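Local coordinates for protein CCMAN5 (Cellulosimicrobium cellulans, PDB 2XSG) that hydrolyses alpha-mannosidic linkages as a calcium-containing family 92 glycoside hydrolase, and probably uncaps mannose-6-phosphate on the glycans of yeast-produced proteins, at residues R568-E573 against E589-A594; A594-N599 against A613-E618; A352-F357 against W540-Y545; Q536-Q541 against N621-T626. All coordinates share one frame; numbering follows the deposited sequence.

How the contacts relate
All four contacts are largely buried and belong to the catalytic region, with contact 3 innermost, its centre about 14 Å from the centre of the chain. Contacts 1 and 2 share A594 and tie helices 560-570 and 604-616 to the loop between them; contacts 3 and 4 share W540 and Q541 of helix 539-542. Chemistry shifts with position. Contact 1 sets a methionine methyl and a phenylalanine ring against oxygens and an alanine methyl, contact 2 adds a water between two tyrosines, contact 3 sets phenol oxygens against aromatic carbons, and contact 4 alone has a direct hydrogen bond across its segments. Partly exposed W354 and Q536 touch near the calcium ion, where E589 of contact 1 ends.

Contact 1 (R568-E573 against E589-A594); sequences RHMFGE and EIDLQA. With CA (calcium ion), chain C.
M570 keeps CG opposite its backbone N (chi1 -174°) and then bends at chi2 (79°), which sends its methyl group to the carboxylate of D591; D591 in turn sets CG between its own N and carbonyl carbon (chi1 66°), and the two side chains approach from opposite directions. The helix that carries M570 closes in a Schellman motif, with G572 at positive phi as its C-prime residue and E573 N bonded to R568 O at 3.1 Å. Facing it are two overlapping type I turns, E589 to L592 and D591 to A594, in the catalytic region of this family 92 hydrolase. M570 CE lies 3.2 Å from D591 OD2, a close methyl-to-oxygen contact, while both carboxylate oxygens are hydrogen-bonded elsewhere. Behind the methyl, M570 SD rests 3.4 Å from W544 NE1.

F571, the first residue to leave helical geometry, brings the far side of its ring to A594: CZ is 4.0 Å from A594 CB, and CE2 is 3.7 Å from A594 O, which it meets obliquely. H584 stacks on this ring, and W610 and F598 pack against it at inclined angles. With a serine in place of F571, A594 CB and the rings of H584, W610 and F598 would probably lose their common packing partner, leaving a gap beside the helix end. At the other end of 589-594, E589 OE1 binds the calcium ion, which N588, D662 and a water also bind, at 2.6 Å.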
# COMPACT_ATOMS: atom_id res chain seq x y z
N ARG A 568 -18.40 19.34 -12.56
CA ARG A 568 -19.69 18.70 -12.76
C ARG A 568 -19.69 17.68 -13.89
O ARG A 568 -20.23 16.60 -13.72
CB ARG A 568 -20.81 19.75 -12.91
CG ARG A 568 -20.93 20.64 -11.66
CD ARG A 568 -22.00 21.72 -11.79
NE ARG A 568 -23.32 21.10 -11.78
CZ ARG A 568 -24.13 21.04 -10.72
NH1 ARG A 568 -23.79 21.57 -9.57
NH2 ARG A 568 -25.29 20.44 -10.84
N HIS A 569 -19.10 18.02 -15.04
CA HIS A 569 -18.99 17.09 -16.17
C HIS A 569 -18.11 15.87 -15.85
O HIS A 569 -18.43 14.74 -16.25
CB HIS A 569 -18.43 17.81 -17.40
CG HIS A 569 -18.64 17.05 -18.68
ND1 HIS A 569 -19.89 16.89 -19.24
CD2 HIS A 569 -17.77 16.42 -19.50
CE1 HIS A 569 -19.78 16.18 -20.36
NE2 HIS A 569 -18.50 15.89 -20.54
N MET A 570 -17.01 16.10 -15.12
CA MET A 570 -16.11 15.02 -14.64
C MET A 570 -16.87 13.89 -13.94
O MET A 570 -16.52 12.71 -14.05
CB MET A 570 -15.09 15.59 -13.66
CG MET A 570 -14.02 14.59 -13.19
SD MET A 570 -12.78 14.43 -14.48
CE MET A 570 -11.69 13.21 -13.74
N PHE A 571 -17.92 14.26 -13.22
CA PHE A 571 -18.72 13.29 -12.48
C PHE A 571 -20.11 13.00 -13.07
O PHE A 571 -20.96 12.42 -12.38
CB PHE A 571 -18.81 13.70 -11.01
CG PHE A 571 -17.54 13.45 -10.28
CD1 PHE A 571 -17.39 12.31 -9.50
CD2 PHE A 571 -16.47 14.33 -10.41
CE1 PHE A 571 -16.19 12.06 -8.84
CE2 PHE A 571 -15.27 14.09 -9.77
CZ PHE A 571 -15.13 12.95 -8.99
N GLY A 572 -20.30 13.36 -14.33
CA GLY A 572 -21.56 13.11 -15.05
C GLY A 572 -22.80 13.63 -14.34
O GLY A 572 -23.86 13.01 -14.41
N GLU A 573 -22.69 14.78 -13.67
CA GLU A 573 -23.81 15.35 -12.89
C GLU A 573 -25.05 15.68 -13.72
O GLU A 573 -26.19 15.63 -13.22
CB GLU A 573 -23.36 16.59 -12.12
CG GLU A 573 -22.50 16.29 -10.90
CD GLU A 573 -23.29 15.67 -9.74
OE1 GLU A 573 -24.53 15.79 -9.71
OE2 GLU A 573 -22.67 15.05 -8.86
N GLU A 589 -5.24 5.41 -8.75
CA GLU A 589 -4.87 6.55 -7.89
C GLU A 589 -4.66 7.88 -8.63
O GLU A 589 -4.46 8.91 -7.98
CB GLU A 589 -3.57 6.24 -7.11
CG GLU A 589 -3.69 5.12 -6.08
CD GLU A 589 -3.39 3.76 -6.66
OE1 GLU A 589 -3.22 3.66 -7.88
OE2 GLU A 589 -3.32 2.78 -5.89
N ILE A 590 -4.70 7.85 -9.96
CA ILE A 590 -4.41 9.03 -10.76
C ILE A 590 -5.27 10.23 -10.33
O ILE A 590 -4.75 11.31 -10.05
CB ILE A 590 -4.59 8.76 -12.28
CG1 ILE A 590 -3.59 7.71 -12.81
CG2 ILE A 590 -4.52 10.08 -13.08
CD1 ILE A 590 -2.16 7.86 -12.30
N ASP A 591 -6.58 10.03 -10.28
CA ASP A 591 -7.45 11.13 -9.86
C ASP A 591 -8.17 10.86 -8.54
O ASP A 591 -9.35 11.18 -8.38
CB ASP A 591 -8.38 11.61 -11.00
CG ASP A 591 -9.40 10.56 -11.43
OD1 ASP A 591 -9.10 9.35 -11.48
OD2 ASP A 591 -10.53 10.97 -11.76
N LEU A 592 -7.43 10.29 -7.58
CA LEU A 592 -7.95 9.98 -6.24
C LEU A 592 -8.57 11.20 -5.56
O LEU A 592 -9.55 11.07 -4.80
CB LEU A 592 -6.84 9.49 -5.31
CG LEU A 592 -6.48 8.02 -5.10
CD1 LEU A 592 -5.25 7.93 -4.16
CD2 LEU A 592 -7.65 7.21 -4.54
N GLN A 593 -7.96 12.36 -5.79
CA GLN A 593 -8.38 13.59 -5.14
C GLN A 593 -9.61 14.20 -5.80
O GLN A 593 -10.21 15.10 -5.23
CB GLN A 593 -7.23 14.61 -5.13
CG GLN A 593 -7.02 15.39 -6.42
CD GLN A 593 -6.35 14.62 -7.54
OE1 GLN A 593 -6.35 13.38 -7.57
NE2 GLN A 593 -5.77 15.36 -8.48
N ALA A 594 -9.98 13.72 -6.99
CA ALA A 594 -11.02 14.41 -7.79
C ALA A 594 -12.36 14.62 -7.08
O ALA A 594 -12.98 15.66 -7.26
CB ALA A 594 -11.23 13.74 -9.13
CA CA C . -3.16 1.37 -9.18
O HOH W 1 -5.30 0.61 -8.27

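Contact 2 (A594-N599 against A613-E618); sequences APYLFN and AIYTKE
P595 and I614 stand where the two backbones are nearest, their CA atoms 8.7 Å apart, with the 3-10 turn 594-596 lying beside the last part of helix 604-616. Here, in the family 92 catalytic domain, the loop before helix 604-616 packs back on that helix. Two pairs of side chains, each crossing at about a right angle, join the segments. In the apolar pair, P595 CG meets I614 CD1 at 3.4 Å, tighter than the usual van der Waals distance for two carbons. I614 reaches it through CG1, set opposite the carbonyl carbon (chi1 -66°) and continued in a nearly extended line to CD1. Its other branch, CG2, lies over the rim of one face of the Y615 ring.

In the second pair, Y596 OH approaches Y615 CE2 obliquely at 4.0 Å. The two phenol oxygens do not bond directly; a water sits 2.7 Å from Y596 OH and also 2.7 Å from Y615 OH, the latter bond being weak. F678 stacks on Y596, which touches A673, and Y615 packs against M669, F670 and A673, so the tyrosine pair also abuts helix 665-675.

The chemistry is thus divided: a tight proline-isoleucine touch packs the loop against the helix, while one water gives both buried hydroxyls a shared partner, weakly in the case of Y615, without bringing them together.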
# COMPACT_ATOMS: atom_id res chain seq x y z
N ALA A 594 -9.98 13.72 -6.99
CA ALA A 594 -11.02 14.41 -7.79
C ALA A 594 -12.36 14.62 -7.08
O ALA A 594 -12.98 15.66 -7.26
CB ALA A 594 -11.23 13.74 -9.13
N PRO A 595 -12.83 13.64 -6.28
CA PRO A 595 -14.09 13.87 -5.57
C PRO A 595 -14.09 15.04 -4.60
O PRO A 595 -15.14 15.60 -4.32
CB PRO A 595 -14.32 12.57 -4.80
CG PRO A 595 -13.55 11.54 -5.58
CD PRO A 595 -12.39 12.23 -6.17
N TYR A 596 -12.91 15.40 -4.10
CA TYR A 596 -12.78 16.50 -3.15
C TYR A 596 -12.55 17.86 -3.82
O TYR A 596 -12.36 18.86 -3.11
CB TYR A 596 -11.67 16.20 -2.14
CG TYR A 596 -11.91 14.93 -1.34
CD1 TYR A 596 -11.50 13.69 -1.81
CD2 TYR A 596 -12.56 14.98 -0.10
CE1 TYR A 596 -11.73 12.52 -1.08
CE2 TYR A 596 -12.80 13.82 0.63
CZ TYR A 596 -12.38 12.60 0.14
OH TYR A 596 -12.60 11.45 0.86
N LEU A 597 -12.56 17.92 -5.15
CA LEU A 597 -12.31 19.21 -5.82
C LEU A 597 -13.53 20.13 -5.93
O LEU A 597 -13.39 21.31 -6.27
CB LEU A 597 -11.63 19.00 -7.17
CG LEU A 597 -10.35 18.17 -7.09
CD1 LEU A 597 -9.68 18.06 -8.46
CD2 LEU A 597 -9.38 18.74 -6.06
N PHE A 598 -14.71 19.60 -5.65
CA PHE A 598 -15.91 20.41 -5.61
C PHE A 598 -15.84 21.50 -4.54
O PHE A 598 -16.48 22.55 -4.69
CB PHE A 598 -17.16 19.55 -5.45
CG PHE A 598 -17.50 18.73 -6.65
CD1 PHE A 598 -17.29 17.34 -6.64
CD2 PHE A 598 -18.03 19.32 -7.80
CE1 PHE A 598 -17.63 16.55 -7.75
CE2 PHE A 598 -18.37 18.55 -8.91
CZ PHE A 598 -18.16 17.15 -8.89
N ASN A 599 -15.05 21.26 -3.48
CA ASN A 599 -14.76 22.27 -2.46
C ASN A 599 -14.09 23.50 -3.08
O ASN A 599 -14.24 24.61 -2.58
CB ASN A 599 -13.80 21.70 -1.40
CG ASN A 599 -14.46 20.71 -0.45
OD1 ASN A 599 -15.66 20.46 -0.52
ND2 ASN A 599 -13.65 20.14 0.44
N ALA A 613 -20.60 8.49 -1.29
CA ALA A 613 -21.07 7.54 -2.33
C ALA A 613 -20.00 6.54 -2.79
O ALA A 613 -20.22 5.31 -2.80
CB ALA A 613 -21.65 8.31 -3.53
N ILE A 614 -18.84 7.07 -3.19
CA ILE A 614 -17.74 6.23 -3.68
C ILE A 614 -17.34 5.21 -2.62
O ILE A 614 -17.09 4.05 -2.93
CB ILE A 614 -16.52 7.08 -4.13
CG1 ILE A 614 -16.87 7.93 -5.36
CG2 ILE A 614 -15.29 6.18 -4.51
CD1 ILE A 614 -15.92 9.11 -5.61
N TYR A 615 -17.27 5.65 -1.37
CA TYR A 615 -16.68 4.79 -0.33
C TYR A 615 -17.69 3.92 0.42
O TYR A 615 -17.29 2.92 1.02
CB TYR A 615 -15.85 5.62 0.66
CG TYR A 615 -14.62 6.20 0.02
CD1 TYR A 615 -13.46 5.44 -0.09
CD2 TYR A 615 -14.63 7.50 -0.49
CE1 TYR A 615 -12.32 5.95 -0.68
CE2 TYR A 615 -13.50 8.03 -1.09
CZ TYR A 615 -12.33 7.25 -1.18
OH TYR A 615 -11.20 7.76 -1.77
N THR A 616 -18.97 4.27 0.39
CA THR A 616 -19.94 3.53 1.21
C THR A 616 -21.22 3.11 0.48
O THR A 616 -22.06 2.45 1.08
CB THR A 616 -20.35 4.26 2.49
OG1 THR A 616 -21.28 5.31 2.17
CG2 THR A 616 -19.16 4.85 3.20
N LYS A 617 -21.35 3.47 -0.80
CA LYS A 617 -22.54 3.19 -1.59
C LYS A 617 -22.16 2.61 -2.97
O LYS A 617 -20.98 2.37 -3.24
CB LYS A 617 -23.37 4.47 -1.77
CG LYS A 617 -23.83 5.12 -0.46
CD LYS A 617 -24.56 6.43 -0.74
CE LYS A 617 -25.10 7.06 0.53
NZ LYS A 617 -26.20 6.27 1.15
N GLU A 618 -23.16 2.38 -3.81
CA GLU A 618 -22.94 1.98 -5.19
C GLU A 618 -22.72 3.23 -6.02
O GLU A 618 -23.42 4.22 -5.83
CB GLU A 618 -24.16 1.28 -5.76
CG GLU A 618 -24.48 -0.07 -5.15
CD GLU A 618 -25.33 -0.90 -6.09
OE1 GLU A 618 -26.06 -0.30 -6.92
OE2 GLU A 618 -25.24 -2.15 -6.04
O HOH W 2 -10.79 9.53 0.26

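Contact 3 (A352-F357 against W540-Y545); sequences ATWDDF and WQYHWY
W354 and F357, from the first turns of helix 353-366, meet the hydroxyls of Y542, in helix 539-542, and Y545, at the close of the type I turn that begins at Y542. Each pair joins a phenol oxygen to ring carbons, with no direct hydrogen bond. W354 holds CG opposite its backbone N (chi1 -169°), which swings the six-membered part of the indole across the Y542 side chain at about a right angle; CZ2 comes within 4.0 Å of Y542 OH. The polar ends are engaged elsewhere, W354 NE1 with Q460 OE1 and Y542 OH with Y535 O, and R405 makes a cation-pi contact with the indole.

F357 takes a different torsion, with CG between N and the carbonyl carbon (chi1 71°). This folds its ring back along the helix until W354 O lies in plane at the ring edge, and points CE2 at Y545 OH, 3.9 Å away. F357 and Y545 run obliquely to each other. A water joins the two halves: it donates to W354 O at 3.0 Å and hydrogen-bonds Y545 OH at 2.5 Å, a doubtfully short length. It lies in the plane of the Y545 ring at its edge, yet 3.5 Å above the W354 ring, toward the rim.

The side chain of W354 is about 6 Å from the calcium ion and about 4 Å from a bound bis-tris propane molecule, probably from the crystallisation liquor, consistent with lining the substrate pocket. Aromatic carbons and solvent-linked polar groups share this interface, and the water probably links W354 O to the Y545 hydroxyl.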
# COMPACT_ATOMS: atom_id res chain seq x y z
N ALA A 352 6.53 2.22 -3.10
CA ALA A 352 5.81 2.17 -4.37
C ALA A 352 5.22 3.56 -4.55
O ALA A 352 4.02 3.73 -4.78
CB ALA A 352 4.71 1.13 -4.33
N THR A 353 6.09 4.56 -4.44
CA THR A 353 5.65 5.92 -4.22
C THR A 353 4.93 6.59 -5.40
O THR A 353 4.14 7.51 -5.19
CB THR A 353 6.83 6.73 -3.65
OG1 THR A 353 7.40 5.95 -2.58
CG2 THR A 353 6.38 8.09 -3.10
N TRP A 354 5.18 6.11 -6.62
CA TRP A 354 4.42 6.56 -7.81
C TRP A 354 2.91 6.33 -7.62
O TRP A 354 2.10 7.18 -7.97
CB TRP A 354 4.91 5.81 -9.05
CG TRP A 354 4.43 6.32 -10.39
CD1 TRP A 354 5.05 7.25 -11.18
CD2 TRP A 354 3.26 5.91 -11.11
NE1 TRP A 354 4.33 7.46 -12.33
CE2 TRP A 354 3.23 6.63 -12.33
CE3 TRP A 354 2.23 4.99 -10.85
CZ2 TRP A 354 2.21 6.48 -13.28
CZ3 TRP A 354 1.21 4.84 -11.80
CH2 TRP A 354 1.21 5.59 -12.99
N ASP A 355 2.56 5.18 -7.03
CA ASP A 355 1.16 4.86 -6.72
C ASP A 355 0.68 5.42 -5.40
O ASP A 355 -0.48 5.82 -5.28
CB ASP A 355 0.92 3.33 -6.66
CG ASP A 355 1.42 2.61 -7.88
OD1 ASP A 355 2.34 1.76 -7.76
OD2 ASP A 355 0.87 2.87 -8.96
N ASP A 356 1.54 5.42 -4.39
CA ASP A 356 1.02 5.56 -3.03
C ASP A 356 1.26 6.88 -2.30
O ASP A 356 0.92 6.98 -1.12
CB ASP A 356 1.49 4.38 -2.15
CG ASP A 356 2.91 4.53 -1.66
OD1 ASP A 356 3.56 5.57 -1.95
OD2 ASP A 356 3.38 3.58 -0.99
N PHE A 357 1.83 7.86 -2.99
CA PHE A 357 2.34 9.05 -2.31
C PHE A 357 1.34 9.77 -1.39
O PHE A 357 1.73 10.28 -0.35
CB PHE A 357 3.05 10.04 -3.29
CG PHE A 357 2.12 10.76 -4.24
CD1 PHE A 357 1.67 12.07 -3.95
CD2 PHE A 357 1.75 10.19 -5.45
CE1 PHE A 357 0.83 12.77 -4.84
CE2 PHE A 357 0.90 10.87 -6.36
CZ PHE A 357 0.44 12.16 -6.05
N TRP A 540 -8.74 13.78 -18.89
CA TRP A 540 -9.64 14.30 -17.85
C TRP A 540 -9.16 13.96 -16.43
O TRP A 540 -9.30 14.77 -15.51
CB TRP A 540 -11.05 13.78 -18.01
CG TRP A 540 -11.92 14.55 -18.95
CD1 TRP A 540 -12.19 14.25 -20.24
CD2 TRP A 540 -12.65 15.75 -18.65
NE1 TRP A 540 -13.04 15.19 -20.78
CE2 TRP A 540 -13.34 16.12 -19.82
CE3 TRP A 540 -12.77 16.56 -17.52
CZ2 TRP A 540 -14.15 17.25 -19.89
CZ3 TRP A 540 -13.59 17.69 -17.58
CH2 TRP A 540 -14.26 18.02 -18.77
N GLN A 541 -8.60 12.76 -16.27
CA GLN A 541 -8.14 12.29 -14.96
C GLN A 541 -6.79 12.94 -14.59
O GLN A 541 -6.61 13.45 -13.47
CB GLN A 541 -8.07 10.76 -14.95
CG GLN A 541 -9.47 10.09 -15.04
CD GLN A 541 -9.44 8.65 -15.53
OE1 GLN A 541 -8.37 8.07 -15.76
NE2 GLN A 541 -10.63 8.04 -15.70
N TYR A 542 -5.86 12.94 -15.54
CA TYR A 542 -4.59 13.64 -15.38
C TYR A 542 -4.70 15.16 -15.37
O TYR A 542 -3.80 15.84 -14.86
CB TYR A 542 -3.61 13.21 -16.46
CG TYR A 542 -2.81 11.99 -16.14
CD1 TYR A 542 -3.30 10.70 -16.40
CD2 TYR A 542 -1.54 12.11 -15.60
CE1 TYR A 542 -2.54 9.57 -16.11
CE2 TYR A 542 -0.77 10.99 -15.31
CZ TYR A 542 -1.27 9.73 -15.58
OH TYR A 542 -0.47 8.66 -15.27
N HIS A 543 -5.78 15.72 -15.92
CA HIS A 543 -5.99 17.18 -15.90
C HIS A 543 -5.73 17.83 -14.52
O HIS A 543 -5.12 18.92 -14.44
CB HIS A 543 -7.38 17.57 -16.41
CG HIS A 543 -7.60 19.05 -16.43
ND1 HIS A 543 -8.44 19.69 -15.54
CD2 HIS A 543 -7.04 20.04 -17.17
CE1 HIS A 543 -8.41 20.99 -15.75
NE2 HIS A 543 -7.56 21.23 -16.73
N TRP A 544 -6.19 17.16 -13.47
CA TRP A 544 -6.19 17.66 -12.09
C TRP A 544 -4.88 17.36 -11.35
O TRP A 544 -4.78 17.62 -10.15
CB TRP A 544 -7.39 17.08 -11.31
CG TRP A 544 -8.70 17.16 -12.06
CD1 TRP A 544 -9.32 16.15 -12.73
CD2 TRP A 544 -9.52 18.33 -12.22
NE1 TRP A 544 -10.50 16.62 -13.30
CE2 TRP A 544 -10.63 17.95 -13.01
CE3 TRP A 544 -9.43 19.66 -11.77
CZ2 TRP A 544 -11.64 18.85 -13.37
CZ3 TRP A 544 -10.42 20.56 -12.14
CH2 TRP A 544 -11.51 20.15 -12.94
N TYR A 545 -3.88 16.81 -12.05
CA TYR A 545 -2.69 16.27 -11.38
C TYR A 545 -1.91 17.26 -10.53
O TYR A 545 -1.43 16.91 -9.43
CB TYR A 545 -1.75 15.59 -12.38
CG TYR A 545 -0.77 14.62 -11.74
CD1 TYR A 545 0.47 15.05 -11.27
CD2 TYR A 545 -1.09 13.27 -11.60
CE1 TYR A 545 1.37 14.16 -10.68
CE2 TYR A 545 -0.19 12.37 -11.01
CZ TYR A 545 1.02 12.82 -10.55
OH TYR A 545 1.89 11.92 -9.97
O HOH W 3 2.42 9.43 -9.88

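Contact 4 (Q536-Q541 against N621-T626); sequences QGTLWQ and NRYIAT
Q536 reaches across to A625 just before a capping box, formed by T538 and Q541, starts helix 539-542; the opposite segment is the end of edge strand 618-623 and the loop after it. From CB, 4.1 Å from A625 O, the Q536 chain passes that oxygen with CG at 3.5 Å. CD then turns the amide so that NE2 donates to A625 O at 2.9 Å, with an N-H...O angle of 167°; the acceptor lies nearly in the amide plane, and OE1 lies near W354 CZ3.

Y623 fills the other half. T538 CG2 touches its CE2 at 3.6 Å, R622 CG covers one face, and Q541 NE2 sits 3.3 Å above the opposite one, toward the rim, its amide plane 81° from the ring. That NE2 bonds to L583 O, while Q541 OE1 accepts from T538 N and T538 OG1 accepts from Q541 N, the bond that caps the helix. An alanine replacing Y623 would probably uncover the Q541 amide and T538 CG2, and leave A527 O without its hydroxyl partner. A water also joins the two hydroxyls, 2.7 Å from T538 OG1 and donating to Y623 OH at 3.0 Å.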
# COMPACT_ATOMS: atom_id res chain seq x y z
N GLN A 536 -1.96 4.59 -17.40
CA GLN A 536 -3.07 4.15 -16.56
C GLN A 536 -4.13 5.23 -16.29
O GLN A 536 -4.72 5.27 -15.21
CB GLN A 536 -2.55 3.62 -15.23
CG GLN A 536 -2.03 2.19 -15.21
CD GLN A 536 -1.74 1.78 -13.76
OE1 GLN A 536 -0.67 2.10 -13.23
NE2 GLN A 536 -2.70 1.08 -13.11
N GLY A 537 -4.38 6.08 -17.29
CA GLY A 537 -5.46 7.06 -17.17
C GLY A 537 -5.75 7.88 -18.41
O GLY A 537 -5.16 7.66 -19.48
N THR A 538 -6.65 8.85 -18.24
CA THR A 538 -7.15 9.68 -19.32
C THR A 538 -6.73 11.12 -19.07
O THR A 538 -6.34 11.47 -17.94
CB THR A 538 -8.69 9.68 -19.38
OG1 THR A 538 -9.20 10.43 -18.28
CG2 THR A 538 -9.26 8.26 -19.34
N LEU A 539 -6.83 11.96 -20.10
CA LEU A 539 -6.54 13.39 -19.95
C LEU A 539 -7.44 14.07 -18.90
O LEU A 539 -6.95 14.85 -18.09
CB LEU A 539 -6.57 14.11 -21.30
CG LEU A 539 -5.39 13.71 -22.21
CD1 LEU A 539 -5.71 13.95 -23.66
CD2 LEU A 539 -4.10 14.41 -21.81
N TRP A 540 -8.74 13.78 -18.89
CA TRP A 540 -9.64 14.30 -17.85
C TRP A 540 -9.16 13.96 -16.43
O TRP A 540 -9.30 14.77 -15.51
CB TRP A 540 -11.05 13.78 -18.01
CG TRP A 540 -11.92 14.55 -18.95
CD1 TRP A 540 -12.19 14.25 -20.24
CD2 TRP A 540 -12.65 15.75 -18.65
NE1 TRP A 540 -13.04 15.19 -20.78
CE2 TRP A 540 -13.34 16.12 -19.82
CE3 TRP A 540 -12.77 16.56 -17.52
CZ2 TRP A 540 -14.15 17.25 -19.89
CZ3 TRP A 540 -13.59 17.69 -17.58
CH2 TRP A 540 -14.26 18.02 -18.77
N GLN A 541 -8.60 12.76 -16.27
CA GLN A 541 -8.14 12.29 -14.96
C GLN A 541 -6.79 12.94 -14.59
O GLN A 541 -6.61 13.45 -13.47
CB GLN A 541 -8.07 10.76 -14.95
CG GLN A 541 -9.47 10.09 -15.04
CD GLN A 541 -9.44 8.65 -15.53
OE1 GLN A 541 -8.37 8.07 -15.76
NE2 GLN A 541 -10.63 8.04 -15.70
N ASN A 621 -19.30 3.09 -12.49
CA ASN A 621 -17.89 2.88 -12.78
C ASN A 621 -17.66 2.62 -14.25
O ASN A 621 -18.11 1.60 -14.78
CB ASN A 621 -17.32 1.75 -11.93
CG ASN A 621 -17.11 2.19 -10.50
OD1 ASN A 621 -16.05 2.70 -10.15
ND2 ASN A 621 -18.16 2.06 -9.68
N ARG A 622 -17.00 3.58 -14.90
CA ARG A 622 -16.66 3.49 -16.31
C ARG A 622 -15.28 2.87 -16.53
O ARG A 622 -15.07 2.12 -17.48
CB ARG A 622 -16.74 4.87 -16.99
CG ARG A 622 -16.25 4.87 -18.45
CD ARG A 622 -16.46 6.19 -19.17
NE ARG A 622 -15.83 6.17 -20.50
CZ ARG A 622 -15.80 7.19 -21.36
NH1 ARG A 622 -16.39 8.34 -21.09
NH2 ARG A 622 -15.18 7.04 -22.52
N TYR A 623 -14.35 3.18 -15.63
CA TYR A 623 -12.96 2.78 -15.85
C TYR A 623 -12.42 1.70 -14.91
O TYR A 623 -12.72 1.68 -13.72
CB TYR A 623 -12.06 4.01 -15.78
CG TYR A 623 -12.36 5.08 -16.83
CD1 TYR A 623 -13.17 6.17 -16.53
CD2 TYR A 623 -11.79 5.02 -18.10
CE1 TYR A 623 -13.43 7.16 -17.47
CE2 TYR A 623 -12.06 6.00 -19.05
CZ TYR A 623 -12.88 7.07 -18.73
OH TYR A 623 -13.14 8.05 -19.66
N ILE A 624 -11.62 0.79 -15.48
CA ILE A 624 -10.78 -0.15 -14.72
C ILE A 624 -9.37 0.43 -14.69
O ILE A 624 -9.15 1.52 -15.19
CB ILE A 624 -10.82 -1.61 -15.31
CG1 ILE A 624 -10.63 -1.61 -16.83
CG2 ILE A 624 -12.14 -2.30 -14.92
CD1 ILE A 624 -10.46 -3.00 -17.45
N ALA A 625 -8.42 -0.28 -14.07
CA ALA A 625 -7.09 0.27 -13.83
C ALA A 625 -6.08 -0.11 -14.90
O ALA A 625 -4.93 0.31 -14.84
CB ALA A 625 -6.59 -0.12 -12.44
N THR A 626 -6.51 -0.92 -15.86
CA THR A 626 -5.64 -1.42 -16.93
C THR A 626 -6.49 -1.65 -18.18
O THR A 626 -7.71 -1.51 -18.14
CB THR A 626 -4.85 -2.69 -16.49
OG1 THR A 626 -3.83 -2.95 -17.44
CG2 THR A 626 -5.79 -3.93 -16.38
O HOH W 4 -11.92 10.39 -18.23